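Local structure of putative glycosyl hydrolase (Bacteroides thetaiotaomicron VPI-5482, 3K11) at residues 22-27 / 419-424; 143-148 / 204-209; 200-205 / 268-273. The protein is probably a hydrolase acting on glycosidic substrates, built on the helical six-hairpin fold of glycosyl hydrolase family 88. One frame throughout, in Å; residues are numbered along the deposited sequence.

Interaction 1 lies at the surface, about 31 Å from interaction 3 and 38 Å from interaction 2 (centre to centre), and joins the N-terminal loop to the C-terminal hairpin. It closes a chain loop in which the other two are nested, and the second subunit reaches it. Its chemistry is mixed: a selenium beside a ring, a bridging water and a carboxylate turned to another chain. Interactions 2 and 3 are buried, touch each other and share helix 202-217, which meets the loop before helix 148-160 in one and helix 265-281 in the other. In interaction 2 glycine permits close backbone approach, whereas interaction 3 relies on stacked aromatic rings and aliphatic side chains, with one water bridging a carboxylate to an indole N-H.

Interaction 1: residues 22-27 / 419-424; sequences GTYGDL and PQMNDS. With EDO (1,2-ethanediol), chain C; EDO (1,2-ethanediol), chain J; EDO (1,2-ethanediol), chain S.
A Met-aromatic contact between Y24 and M421 joins the loop before helix 29-45 to the β-hairpin of strands 420-422 and 425-427, where the N- and C-terminal parts of the chain meet. M421, a selenomethionine, sends CG out beside its own backbone N (chi1 -67°), and the bend at chi2 then brings SE to 3.8 Å from G25 CA; a further bend at chi3 turns CE toward an ethanediol. SE sees the Y24 ring obliquely, 5.4 Å from its centroid. G25 suits this place because its backbone angles would press a CB against the preceding carbonyl. At the root of the same side chain, D26 OD1 lies 3.4 Å from M421 CG, and one water spans the gap by donating to D26 OD1 and accepting from M421 N. The hydroxyl of Y24 is held by D383 of the second subunit and by V426 N. D423 and S424 form the hairpin's two-residue turn, and D423 faces the second subunit, pairing with its R193 while each carboxylate oxygen accepts from an ethanediol hydroxyl. With a leucine in place of D423, R193 of that subunit would probably be left without this charge partner. At the turn, Y24 CE2 approaches S424 O to 3.6 Å.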
ATOM      1  N   GLY A  22      -1.841  -1.779 -22.406  1.00 26.25           N
ATOM      2  CA  GLY A  22      -2.645  -2.863 -22.950  1.00 27.89           C
ATOM      3  C   GLY A  22      -3.873  -2.300 -23.661  1.00 27.64           C
ATOM      4  O   GLY A  22      -3.946  -1.100 -23.931  1.00 29.05           O
ATOM      5  N   THR A  23      -4.849  -3.152 -23.962  0.50 26.29           N
ATOM      6  CA  THR A  23      -6.068  -2.679 -24.621  0.50 25.40           C
ATOM      7  C   THR A  23      -7.074  -2.217 -23.556  0.50 26.22           C
ATOM      8  O   THR A  23      -7.000  -2.637 -22.401  0.50 26.91           O
ATOM      9  CB  THR A  23      -6.693  -3.765 -25.508  0.50 25.86           C
ATOM     10  OG1 THR A  23      -6.891  -4.946 -24.738  0.50 21.87           O
ATOM     11  CG2 THR A  23      -5.786  -4.084 -26.709  0.50 24.01           C
ATOM     12  N   TYR A  24      -7.972  -1.314 -23.947  1.00 24.43           N
ATOM     13  CA  TYR A  24      -8.984  -0.757 -23.055  1.00 23.65           C
ATOM     14  C   TYR A  24     -10.229  -0.478 -23.891  1.00 23.34           C
ATOM     15  O   TYR A  24     -10.141  -0.243 -25.071  1.00 25.23           O
ATOM     16  CB  TYR A  24      -8.505   0.573 -22.424  1.00 22.81           C
ATOM     17  CG  TYR A  24      -9.503   1.121 -21.417  1.00 21.46           C
ATOM     18  CD1 TYR A  24      -9.497   0.686 -20.088  1.00 21.43           C
ATOM     19  CD2 TYR A  24     -10.511   1.995 -21.810  1.00 23.00           C
ATOM     20  CE1 TYR A  24     -10.465   1.126 -19.209  1.00 22.81           C
ATOM     21  CE2 TYR A  24     -11.466   2.465 -20.903  1.00 23.64           C
ATOM     22  CZ  TYR A  24     -11.452   1.999 -19.619  1.00 25.96           C
ATOM     23  OH  TYR A  24     -12.387   2.423 -18.728  1.00 23.27           O
ATOM     24  N   GLY A  25     -11.405  -0.585 -23.281  1.00 23.28           N
ATOM     25  CA  GLY A  25     -12.615  -0.103 -23.922  1.00 24.37           C
ATOM     26  C   GLY A  25     -13.504  -1.211 -24.442  1.00 24.17           C
ATOM     27  O   GLY A  25     -13.652  -2.271 -23.827  1.00 26.29           O
ATOM     28  N   ASP A  26     -14.073  -0.938 -25.595  1.00 24.22           N
ATOM     29  CA  ASP A  26     -15.009  -1.852 -26.230  1.00 28.18           C
ATOM     30  C   ASP A  26     -14.428  -3.244 -26.393  1.00 28.81           C
ATOM     31  O   ASP A  26     -13.238  -3.409 -26.669  1.00 28.59           O
ATOM     32  CB  ASP A  26     -15.390  -1.342 -27.620  1.00 31.77           C
ATOM     33  CG  ASP A  26     -16.256  -0.070 -27.592  1.00 40.15           C
ATOM     34  OD1 ASP A  26     -16.944   0.221 -26.602  1.00 34.07           O
ATOM     35  OD2 ASP A  26     -16.250   0.629 -28.625  1.00 45.51           O
ATOM     36  N   LEU A  27     -15.311  -4.232 -26.241  1.00 25.96           N
ATOM     37  CA  LEU A  27     -15.005  -5.624 -26.374  1.00 26.94           C
ATOM     38  C   LEU A  27     -16.256  -6.259 -27.008  1.00 29.00           C
ATOM     39  O   LEU A  27     -17.372  -6.008 -26.536  1.00 29.86           O
ATOM     40  CB  LEU A  27     -14.764  -6.163 -24.981  1.00 27.15           C
ATOM     41  CG  LEU A  27     -14.370  -7.614 -24.803  1.00 31.01           C
ATOM     42  CD1 LEU A  27     -13.045  -7.836 -25.555  1.00 28.32           C
ATOM     43  CD2 LEU A  27     -14.287  -7.939 -23.258  1.00 25.74           C
ATOM     44  N   PRO A 419     -22.804  -2.874 -22.350  1.00 26.55           N
ATOM     45  CA  PRO A 419     -21.777  -1.908 -22.009  1.00 24.72           C
ATOM     46  C   PRO A 419     -21.481  -0.969 -23.162  1.00 25.44           C
ATOM     47  O   PRO A 419     -21.679  -1.337 -24.327  1.00 27.62           O
ATOM     48  CB  PRO A 419     -20.566  -2.783 -21.691  1.00 26.49           C
ATOM     49  CG  PRO A 419     -20.803  -4.032 -22.395  1.00 26.06           C
ATOM     50  CD  PRO A 419     -22.275  -4.236 -22.421  1.00 26.92           C
ATOM     51  N   GLN A 420     -21.020   0.237 -22.826  1.00 25.87           N
ATOM     52  CA  GLN A 420     -20.759   1.270 -23.773  1.00 26.19           C
ATOM     53  C   GLN A 420     -19.806   2.286 -23.158  1.00 24.27           C
ATOM     54  O   GLN A 420     -19.812   2.541 -21.954  1.00 24.44           O
ATOM     55  CB  GLN A 420     -22.107   1.915 -24.152  1.00 25.96           C
ATOM     56  CG  GLN A 420     -22.028   3.041 -25.113  1.00 34.12           C
ATOM     57  CD  GLN A 420     -23.351   3.339 -25.804  1.00 27.77           C
ATOM     58  OE1 GLN A 420     -24.329   2.593 -25.663  1.00 34.09           O
ATOM     59  NE2 GLN A 420     -23.392   4.461 -26.540  1.00 27.11           N
HETATM   60  N   MSE A 421     -18.977   2.877 -24.000  1.00 24.30           N
HETATM   61  CA  MSE A 421     -18.070   3.907 -23.557  1.00 24.90           C
HETATM   62  C   MSE A 421     -18.889   5.170 -23.261  1.00 24.26           C
HETATM   63  O   MSE A 421     -19.802   5.546 -24.010  1.00 22.41           O
HETATM   64  CB  MSE A 421     -17.009   4.161 -24.646  1.00 24.64           C
HETATM   65  CG  MSE A 421     -16.045   2.970 -24.862  1.00 27.08           C
HETATM   66 SE   MSE A 421     -14.773   2.943 -23.466  0.75 27.90          SE
HETATM   67  CE  MSE A 421     -13.710   4.387 -23.934  1.00 36.72           C
ATOM     68  N   ASN A 422     -18.577   5.805 -22.147  1.00 22.20           N
ATOM     69  CA  ASN A 422     -19.203   7.057 -21.749  1.00 22.25           C
ATOM     70  C   ASN A 422     -18.120   7.909 -21.113  1.00 23.75           C
ATOM     71  O   ASN A 422     -17.537   7.524 -20.115  1.00 25.03           O
ATOM     72  CB  ASN A 422     -20.356   6.785 -20.780  1.00 23.90           C
ATOM     73  CG  ASN A 422     -21.222   7.985 -20.569  1.00 22.73           C
ATOM     74  OD1 ASN A 422     -20.790   9.122 -20.776  1.00 25.05           O
ATOM     75  ND2 ASN A 422     -22.453   7.751 -20.143  1.00 21.28           N
ATOM     76  N   ASP A 423     -17.832   9.065 -21.695  1.00 22.97           N
ATOM     77  CA  ASP A 423     -16.772   9.921 -21.122  1.00 23.90           C
ATOM     78  C   ASP A 423     -15.436   9.157 -21.022  1.00 26.58           C
ATOM     79  O   ASP A 423     -14.675   9.364 -20.104  1.00 25.08           O
ATOM     80  CB  ASP A 423     -17.275  10.414 -19.755  1.00 23.76           C
ATOM     81  CG  ASP A 423     -16.883  11.810 -19.425  1.00 27.67           C
ATOM     82  OD1 ASP A 423     -16.174  12.477 -20.200  1.00 26.72           O
ATOM     83  OD2 ASP A 423     -17.299  12.216 -18.344  1.00 24.30           O
ATOM     84  N   SER A 424     -15.155   8.283 -22.008  1.00 24.19           N
ATOM     85  CA  SER A 424     -13.891   7.583 -22.153  1.00 25.29           C
ATOM     86  C   SER A 424     -13.717   6.431 -21.185  1.00 23.54           C
ATOM     87  O   SER A 424     -12.623   5.862 -21.111  1.00 22.61           O
ATOM     88  CB  SER A 424     -12.691   8.553 -22.005  1.00 28.60           C
ATOM     89  OG  SER A 424     -12.732   9.608 -22.947  1.00 28.21           O
TER
HETATM   90  C1  EDO C   2      -5.093  -1.145 -20.204  1.00 31.34           C
HETATM   91  O1  EDO C   2      -4.854  -2.478 -20.680  1.00 29.71           O
HETATM   92  C2  EDO C   2      -4.001  -0.758 -19.248  1.00 28.09           C
HETATM   93  O2  EDO C   2      -2.703  -0.622 -19.893  1.00 27.94           O
HETATM   94  C1  EDO J   9     -14.929  15.663 -18.345  1.00 41.11           C
HETATM   95  O1  EDO J   9     -14.643  14.401 -18.967  1.00 44.53           O
HETATM   96  C2  EDO J   9     -15.922  15.527 -17.211  1.00 31.40           C
HETATM   97  O2  EDO J   9     -16.958  14.663 -17.657  1.00 37.91           O
HETATM   98  C1  EDO S  18     -10.511   3.497 -25.434  1.00 64.63           C
HETATM   99  O1  EDO S  18     -10.145   4.840 -25.005  1.00 54.32           O
HETATM  100  C2  EDO S  18      -9.644   2.962 -26.576  1.00 68.45           C
HETATM  101  O2  EDO S  18      -8.336   2.525 -26.140  1.00 64.34           O
HETATM  102  O   HOH W   1     -18.930   2.093 -26.855  1.00 28.84           O

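Interaction 2: residues 143-148 / 204-209. With EDO (1,2-ethanediol), chain I.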
ATOM      1  N   ALA A 143      -4.187 -37.299  -2.796  1.00 26.20           N
ATOM      2  CA  ALA A 143      -4.384 -35.928  -2.321  1.00 26.79           C
ATOM      3  C   ALA A 143      -5.547 -35.376  -3.104  1.00 26.49           C
ATOM      4  O   ALA A 143      -5.846 -35.869  -4.172  1.00 25.60           O
ATOM      5  CB  ALA A 143      -3.132 -35.094  -2.566  1.00 27.10           C
ATOM      6  N   LEU A 144      -6.227 -34.367  -2.585  1.00 26.38           N
ATOM      7  CA  LEU A 144      -7.350 -33.777  -3.298  1.00 26.64           C
ATOM      8  C   LEU A 144      -6.949 -33.249  -4.697  1.00 24.56           C
ATOM      9  O   LEU A 144      -7.784 -33.238  -5.629  1.00 26.14           O
ATOM     10  CB  LEU A 144      -7.970 -32.652  -2.476  1.00 23.78           C
ATOM     11  CG  LEU A 144      -8.655 -32.983  -1.175  1.00 21.43           C
ATOM     12  CD1 LEU A 144      -9.134 -31.667  -0.621  1.00 22.25           C
ATOM     13  CD2 LEU A 144      -9.833 -33.927  -1.445  1.00 21.21           C
ATOM     14  N   ASP A 145      -5.683 -32.831  -4.822  0.60 25.30           N
ATOM     15  CA  ASP A 145      -5.067 -32.418  -6.113  0.60 26.13           C
ATOM     16  C   ASP A 145      -5.127 -33.458  -7.170  0.60 25.58           C
ATOM     17  O   ASP A 145      -5.035 -33.133  -8.350  0.60 27.77           O
ATOM     18  CB  ASP A 145      -3.563 -32.217  -5.982  0.60 27.24           C
ATOM     19  CG  ASP A 145      -3.203 -30.965  -5.301  0.60 31.43           C
ATOM     20  OD1 ASP A 145      -4.100 -30.148  -5.028  0.60 30.10           O
ATOM     21  OD2 ASP A 145      -1.995 -30.800  -5.069  0.60 34.40           O
ATOM     22  N   ASP A 146      -5.207 -34.703  -6.737  1.00 22.88           N
ATOM     23  CA  ASP A 146      -5.234 -35.859  -7.658  1.00 22.39           C
ATOM     24  C   ASP A 146      -6.644 -36.212  -8.072  1.00 25.23           C
ATOM     25  O   ASP A 146      -6.799 -37.101  -8.880  1.00 25.48           O
ATOM     26  CB  ASP A 146      -4.657 -37.095  -6.962  1.00 23.18           C
ATOM     27  CG  ASP A 146      -3.175 -36.991  -6.676  1.00 25.72           C
ATOM     28  OD1 ASP A 146      -2.477 -36.210  -7.367  1.00 25.90           O
ATOM     29  OD2 ASP A 146      -2.699 -37.757  -5.805  1.00 27.86           O
ATOM     30  N   ALA A 147      -7.679 -35.549  -7.530  1.00 24.13           N
ATOM     31  CA  ALA A 147      -9.045 -36.031  -7.677  1.00 23.92           C
ATOM     32  C   ALA A 147     -10.127 -35.010  -7.885  1.00 25.41           C
ATOM     33  O   ALA A 147     -10.999 -35.178  -8.738  1.00 23.92           O
ATOM     34  CB  ALA A 147      -9.419 -36.905  -6.433  1.00 23.55           C
ATOM     35  N   GLY A 148     -10.134 -33.959  -7.091  1.00 24.55           N
ATOM     36  CA  GLY A 148     -11.334 -33.127  -7.001  1.00 25.54           C
ATOM     37  C   GLY A 148     -11.833 -32.386  -8.229  1.00 22.75           C
ATOM     38  O   GLY A 148     -12.990 -32.557  -8.660  1.00 26.68           O
HETATM   39  N   MSE A 204      -9.958 -25.532  -0.595  1.00 23.37           N
HETATM   40  CA  MSE A 204     -11.344 -25.120  -0.738  1.00 21.85           C
HETATM   41  C   MSE A 204     -11.837 -25.569  -2.127  1.00 21.25           C
HETATM   42  O   MSE A 204     -12.905 -26.145  -2.278  1.00 25.30           O
HETATM   43  CB  MSE A 204     -11.503 -23.618  -0.562  1.00 24.50           C
HETATM   44  CG  MSE A 204     -11.301 -23.186   0.882  1.00 22.79           C
HETATM   45 SE   MSE A 204     -11.661 -21.323   1.179  0.75 20.85          SE
HETATM   46  CE  MSE A 204     -13.574 -21.435   1.214  1.00 21.95           C
ATOM     47  N   PHE A 205     -11.009 -25.343  -3.138  1.00 21.67           N
ATOM     48  CA  PHE A 205     -11.342 -25.632  -4.531  1.00 22.04           C
ATOM     49  C   PHE A 205     -11.049 -27.064  -4.883  1.00 22.88           C
ATOM     50  O   PHE A 205     -11.781 -27.674  -5.662  1.00 26.70           O
ATOM     51  CB  PHE A 205     -10.611 -24.676  -5.463  1.00 26.97           C
ATOM     52  CG  PHE A 205     -10.918 -24.907  -6.900  1.00 23.76           C
ATOM     53  CD1 PHE A 205     -12.181 -24.565  -7.437  1.00 26.39           C
ATOM     54  CD2 PHE A 205      -9.971 -25.509  -7.704  1.00 28.83           C
ATOM     55  CE1 PHE A 205     -12.465 -24.827  -8.771  1.00 31.53           C
ATOM     56  CE2 PHE A 205     -10.254 -25.797  -9.041  1.00 33.01           C
ATOM     57  CZ  PHE A 205     -11.495 -25.439  -9.573  1.00 29.03           C
HETATM   58  N   MSE A 206     -10.005 -27.632  -4.302  1.00 23.96           N
HETATM   59  CA  MSE A 206      -9.722 -29.031  -4.618  1.00 23.62           C
HETATM   60  C   MSE A 206     -10.807 -29.965  -4.095  1.00 24.92           C
HETATM   61  O   MSE A 206     -11.085 -31.004  -4.701  1.00 24.36           O
HETATM   62  CB  MSE A 206      -8.352 -29.469  -4.107  1.00 25.20           C
HETATM   63  CG  MSE A 206      -7.217 -28.628  -4.536  1.00 25.59           C
HETATM   64 SE   MSE A 206      -7.033 -28.423  -6.502  0.75 25.65          SE
HETATM   65  CE  MSE A 206      -6.199 -26.575  -6.549  1.00 29.63           C
ATOM     66  N   GLY A 207     -11.404 -29.627  -2.964  1.00 24.68           N
ATOM     67  CA  GLY A 207     -12.405 -30.485  -2.304  1.00 24.77           C
ATOM     68  C   GLY A 207     -13.879 -30.118  -2.370  1.00 23.92           C
ATOM     69  O   GLY A 207     -14.719 -30.992  -2.553  1.00 24.84           O
ATOM     70  N   ILE A 208     -14.215 -28.834  -2.279  1.00 23.55           N
ATOM     71  CA  ILE A 208     -15.634 -28.457  -2.061  1.00 21.82           C
ATOM     72  C   ILE A 208     -16.515 -28.631  -3.294  1.00 24.38           C
ATOM     73  O   ILE A 208     -17.568 -29.236  -3.172  1.00 25.32           O
ATOM     74  CB  ILE A 208     -15.769 -27.075  -1.404  1.00 22.58           C
ATOM     75  CG1 ILE A 208     -15.041 -27.122  -0.054  1.00 24.62           C
ATOM     76  CG2 ILE A 208     -17.239 -26.633  -1.284  1.00 23.74           C
ATOM     77  CD1 ILE A 208     -14.910 -25.710   0.632  1.00 22.02           C
ATOM     78  N   PRO A 209     -16.054 -28.201  -4.494  1.00 23.36           N
ATOM     79  CA  PRO A 209     -16.902 -28.407  -5.680  1.00 22.06           C
ATOM     80  C   PRO A 209     -17.295 -29.856  -5.942  1.00 21.93           C
ATOM     81  O   PRO A 209     -18.437 -30.124  -6.350  1.00 24.27           O
ATOM     82  CB  PRO A 209     -16.062 -27.817  -6.821  1.00 24.64           C
ATOM     83  CG  PRO A 209     -15.251 -26.724  -6.123  1.00 23.75           C
ATOM     84  CD  PRO A 209     -14.838 -27.461  -4.857  1.00 26.51           C
TER
HETATM   85  C1  EDO I   8      -2.431 -27.467  -5.284  1.00 30.18           C
HETATM   86  O1  EDO I   8      -3.479 -27.503  -4.322  1.00 28.96           O
HETATM   87  C2  EDO I   8      -1.116 -27.390  -4.533  1.00 34.44           C
HETATM   88  O2  EDO I   8      -0.773 -28.708  -4.176  1.00 32.74           O
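G148 and M206 bring the start of helix 148-160 against helix 202-217 inside the helical barrel of the six-hairpin fold, their CA atoms just 5.0 Å apart. Such closeness needs glycine: a CB on G148 would run into the M206 carbonyl, whereas G148 CA instead directs a hydrogen at M206 O, 3.1 Å away, in a nearly straight CA-H...O contact (173°). Beside it, L144 CB meets M206 CB at 3.6 Å. The leucine's CD1 reaches further, over the backbone of G207, where the missing side chain leaves room for the methyl 3.8 Å from G207 N. M206, a selenomethionine, starts toward the loop and then turns off it. With CG beside its backbone N and a further bend at chi2 (-56°), its CE passes on to the W270 indole. In one of two modelled conformers, D145 OD1 lies 3.5 Å from M206 CG, and its carboxylate accepts from both hydroxyls of an ethanediol that R191 also binds; these contacts hold for that copy alone and are less certain for it. The ethanediol probably comes from the crystallisation liquor.

Further out, I177 and F189 pack on L144, and Q137 binds D146 OD1. The loop itself is a short 3-10 turn leading to A147 at the N-cap position. P209, which has no N-H to give to the turn before it, marks a kink in helix 202-217. On the loop's side, L144 O fixes the exit into helix 148-160 by accepting from two successive amides, A147 N at 3.0 Å and G148 N at 2.9 Å.

Interaction 3: residues 200-205 / 268-273; sequences WLDDMF and NGWALL
An offset aromatic stack between F205 and W270 centres this buried packing of helix 202-217 on helix 265-281, two helices of the six-hairpin barrel. The F205 ring and the six-membered ring of W270 lie almost parallel (8° between planes), their centroids 4.6 Å apart. With CG anti to its backbone N (chi1 -179°), F205 swings across to the indole and sets CD2 over W270 CE3 at 3.6 Å. L273 meets the same phenyl obliquely, its CD2 3.5 Å from F205 CE1.

At the edge of the indole's five-membered ring, D202 OD2 lies near the plane, 3.6 Å from W270 CD1. A water joins the two polar groups, accepting from W270 NE1 at 2.8 Å and donating to D202 OD2, while H250 binds the other carboxylate oxygen. Small A271 admits two larger neighbours: its CB takes L201 CD1 at 3.9 Å and the selenium of M204 at 4.1 Å. Around this pair of helices, Y248 of strand 247-253 packs on L201, M204 and A271, helix 326-342 touches W270 and L273 through I331 and Y334, and helix 289-304 brings H299 to A271 and to the amide of N268.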
ATOM      1  N   TRP A 200      -4.606 -25.574   3.477  1.00 23.24           N
ATOM      2  CA  TRP A 200      -4.228 -24.893   2.235  1.00 23.59           C
ATOM      3  C   TRP A 200      -5.455 -24.265   1.647  1.00 22.90           C
ATOM      4  O   TRP A 200      -6.463 -24.944   1.425  1.00 21.57           O
ATOM      5  CB  TRP A 200      -3.706 -25.915   1.242  1.00 22.81           C
ATOM      6  CG  TRP A 200      -2.350 -26.437   1.537  1.00 23.77           C
ATOM      7  CD1 TRP A 200      -1.927 -27.105   2.658  1.00 23.95           C
ATOM      8  CD2 TRP A 200      -1.254 -26.400   0.647  1.00 21.19           C
ATOM      9  NE1 TRP A 200      -0.614 -27.458   2.522  1.00 25.78           N
ATOM     10  CE2 TRP A 200      -0.173 -27.058   1.289  1.00 20.71           C
ATOM     11  CE3 TRP A 200      -1.074 -25.870  -0.640  1.00 25.40           C
ATOM     12  CZ2 TRP A 200       1.077 -27.227   0.675  1.00 22.93           C
ATOM     13  CZ3 TRP A 200       0.172 -25.999  -1.238  1.00 25.72           C
ATOM     14  CH2 TRP A 200       1.230 -26.701  -0.592  1.00 24.26           C
ATOM     15  N   LEU A 201      -5.378 -22.979   1.347  1.00 22.74           N
ATOM     16  CA  LEU A 201      -6.509 -22.284   0.727  1.00 21.52           C
ATOM     17  C   LEU A 201      -6.935 -23.028  -0.542  1.00 24.18           C
ATOM     18  O   LEU A 201      -8.135 -23.118  -0.854  1.00 24.91           O
ATOM     19  CB  LEU A 201      -6.118 -20.835   0.420  1.00 23.91           C
ATOM     20  CG  LEU A 201      -7.216 -19.921  -0.040  1.00 18.49           C
ATOM     21  CD1 LEU A 201      -8.371 -19.873   0.983  1.00 18.83           C
ATOM     22  CD2 LEU A 201      -6.626 -18.498  -0.332  1.00 22.28           C
ATOM     23  N   ASP A 202      -5.963 -23.586  -1.283  1.00 24.77           N
ATOM     24  CA  ASP A 202      -6.243 -24.285  -2.535  1.00 24.58           C
ATOM     25  C   ASP A 202      -7.258 -25.387  -2.327  1.00 24.04           C
ATOM     26  O   ASP A 202      -8.053 -25.668  -3.239  1.00 24.16           O
ATOM     27  CB  ASP A 202      -4.984 -24.953  -3.120  1.00 25.22           C
ATOM     28  CG  ASP A 202      -3.789 -23.985  -3.256  1.00 32.90           C
ATOM     29  OD1 ASP A 202      -3.375 -23.431  -2.245  1.00 24.39           O
ATOM     30  OD2 ASP A 202      -3.297 -23.737  -4.381  1.00 40.63           O
ATOM     31  N   ASP A 203      -7.302 -25.971  -1.128  1.00 23.69           N
ATOM     32  CA  ASP A 203      -8.149 -27.167  -0.920  1.00 24.43           C
ATOM     33  C   ASP A 203      -9.621 -26.813  -0.803  1.00 24.83           C
ATOM     34  O   ASP A 203     -10.446 -27.679  -0.904  1.00 24.89           O
ATOM     35  CB  ASP A 203      -7.713 -27.979   0.270  1.00 25.49           C
ATOM     36  CG  ASP A 203      -6.461 -28.807   0.007  1.00 29.51           C
ATOM     37  OD1 ASP A 203      -6.192 -29.132  -1.176  1.00 25.34           O
ATOM     38  OD2 ASP A 203      -5.809 -29.189   0.991  1.00 24.77           O
HETATM   39  N   MSE A 204      -9.958 -25.532  -0.595  1.00 23.37           N
HETATM   40  CA  MSE A 204     -11.344 -25.120  -0.738  1.00 21.85           C
HETATM   41  C   MSE A 204     -11.837 -25.569  -2.127  1.00 21.25           C
HETATM   42  O   MSE A 204     -12.905 -26.145  -2.278  1.00 25.30           O
HETATM   43  CB  MSE A 204     -11.503 -23.618  -0.562  1.00 24.50           C
HETATM   44  CG  MSE A 204     -11.301 -23.186   0.882  1.00 22.79           C
HETATM   45 SE   MSE A 204     -11.661 -21.323   1.179  0.75 20.85          SE
HETATM   46  CE  MSE A 204     -13.574 -21.435   1.214  1.00 21.95           C
ATOM     47  N   PHE A 205     -11.009 -25.343  -3.138  1.00 21.67           N
ATOM     48  CA  PHE A 205     -11.342 -25.632  -4.531  1.00 22.04           C
ATOM     49  C   PHE A 205     -11.049 -27.064  -4.883  1.00 22.88           C
ATOM     50  O   PHE A 205     -11.781 -27.674  -5.662  1.00 26.70           O
ATOM     51  CB  PHE A 205     -10.611 -24.676  -5.463  1.00 26.97           C
ATOM     52  CG  PHE A 205     -10.918 -24.907  -6.900  1.00 23.76           C
ATOM     53  CD1 PHE A 205     -12.181 -24.565  -7.437  1.00 26.39           C
ATOM     54  CD2 PHE A 205      -9.971 -25.509  -7.704  1.00 28.83           C
ATOM     55  CE1 PHE A 205     -12.465 -24.827  -8.771  1.00 31.53           C
ATOM     56  CE2 PHE A 205     -10.254 -25.797  -9.041  1.00 33.01           C
ATOM     57  CZ  PHE A 205     -11.495 -25.439  -9.573  1.00 29.03           C
ATOM     58  N   ASN A 268      -6.318 -17.243  -3.819  1.00 22.36           N
ATOM     59  CA  ASN A 268      -7.473 -16.393  -3.586  1.00 20.36           C
ATOM     60  C   ASN A 268      -8.473 -16.558  -4.703  1.00 22.19           C
ATOM     61  O   ASN A 268      -9.680 -16.623  -4.458  1.00 24.27           O
ATOM     62  CB  ASN A 268      -7.058 -14.927  -3.402  1.00 23.31           C
ATOM     63  CG  ASN A 268      -6.866 -14.596  -1.934  1.00 20.88           C
ATOM     64  OD1 ASN A 268      -7.821 -14.124  -1.277  1.00 22.17           O
ATOM     65  ND2 ASN A 268      -5.676 -14.936  -1.374  1.00 23.35           N
ATOM     66  N   GLY A 269      -7.985 -16.775  -5.929  1.00 22.87           N
ATOM     67  CA  GLY A 269      -8.870 -17.141  -7.033  1.00 23.43           C
ATOM     68  C   GLY A 269      -9.579 -18.458  -6.760  1.00 22.69           C
ATOM     69  O   GLY A 269     -10.786 -18.569  -6.942  1.00 23.90           O
ATOM     70  N   TRP A 270      -8.865 -19.467  -6.315  1.00 22.83           N
ATOM     71  CA  TRP A 270      -9.502 -20.733  -6.002  1.00 22.37           C
ATOM     72  C   TRP A 270     -10.625 -20.583  -4.962  1.00 24.21           C
ATOM     73  O   TRP A 270     -11.644 -21.216  -5.075  1.00 24.96           O
ATOM     74  CB  TRP A 270      -8.479 -21.735  -5.497  1.00 22.64           C
ATOM     75  CG  TRP A 270      -7.470 -22.217  -6.505  1.00 23.02           C
ATOM     76  CD1 TRP A 270      -6.151 -22.566  -6.241  1.00 27.84           C
ATOM     77  CD2 TRP A 270      -7.659 -22.427  -7.907  1.00 28.25           C
ATOM     78  NE1 TRP A 270      -5.553 -22.956  -7.391  1.00 28.38           N
ATOM     79  CE2 TRP A 270      -6.443 -22.872  -8.424  1.00 30.82           C
ATOM     80  CE3 TRP A 270      -8.737 -22.276  -8.775  1.00 35.07           C
ATOM     81  CZ2 TRP A 270      -6.268 -23.159  -9.758  1.00 31.82           C
ATOM     82  CZ3 TRP A 270      -8.554 -22.569 -10.120  1.00 35.37           C
ATOM     83  CH2 TRP A 270      -7.318 -22.987 -10.591  1.00 33.23           C
ATOM     84  N   ALA A 271     -10.456 -19.715  -3.971  1.00 24.08           N
ATOM     85  CA  ALA A 271     -11.461 -19.492  -2.922  1.00 22.31           C
ATOM     86  C   ALA A 271     -12.681 -18.779  -3.516  1.00 23.07           C
ATOM     87  O   ALA A 271     -13.828 -19.065  -3.157  1.00 24.86           O
ATOM     88  CB  ALA A 271     -10.882 -18.618  -1.794  1.00 23.02           C
ATOM     89  N   LEU A 272     -12.440 -17.830  -4.413  1.00 23.38           N
ATOM     90  CA  LEU A 272     -13.546 -17.101  -5.079  1.00 22.82           C
ATOM     91  C   LEU A 272     -14.329 -18.041  -5.980  1.00 23.57           C
ATOM     92  O   LEU A 272     -15.572 -18.022  -6.013  1.00 23.70           O
ATOM     93  CB  LEU A 272     -12.973 -15.906  -5.871  1.00 21.98           C
ATOM     94  CG  LEU A 272     -13.972 -14.761  -6.207  1.00 23.73           C
ATOM     95  CD1 LEU A 272     -14.562 -14.072  -4.936  1.00 24.79           C
ATOM     96  CD2 LEU A 272     -13.308 -13.746  -7.144  1.00 22.76           C
ATOM     97  N   LEU A 273     -13.582 -18.897  -6.682  1.00 21.80           N
ATOM     98  CA  LEU A 273     -14.169 -19.896  -7.591  1.00 22.14           C
ATOM     99  C   LEU A 273     -14.937 -20.944  -6.823  1.00 21.15           C
ATOM    100  O   LEU A 273     -15.994 -21.404  -7.283  1.00 23.89           O
ATOM    101  CB  LEU A 273     -13.070 -20.494  -8.499  1.00 22.06           C
ATOM    102  CG  LEU A 273     -13.440 -21.481  -9.599  1.00 30.46           C
ATOM    103  CD1 LEU A 273     -14.604 -21.073 -10.419  1.00 20.80           C
ATOM    104  CD2 LEU A 273     -12.218 -21.740 -10.493  1.00 28.71           C
TER
HETATM  105  O   HOH W   2      -2.821 -23.601  -7.435  1.00 30.46           O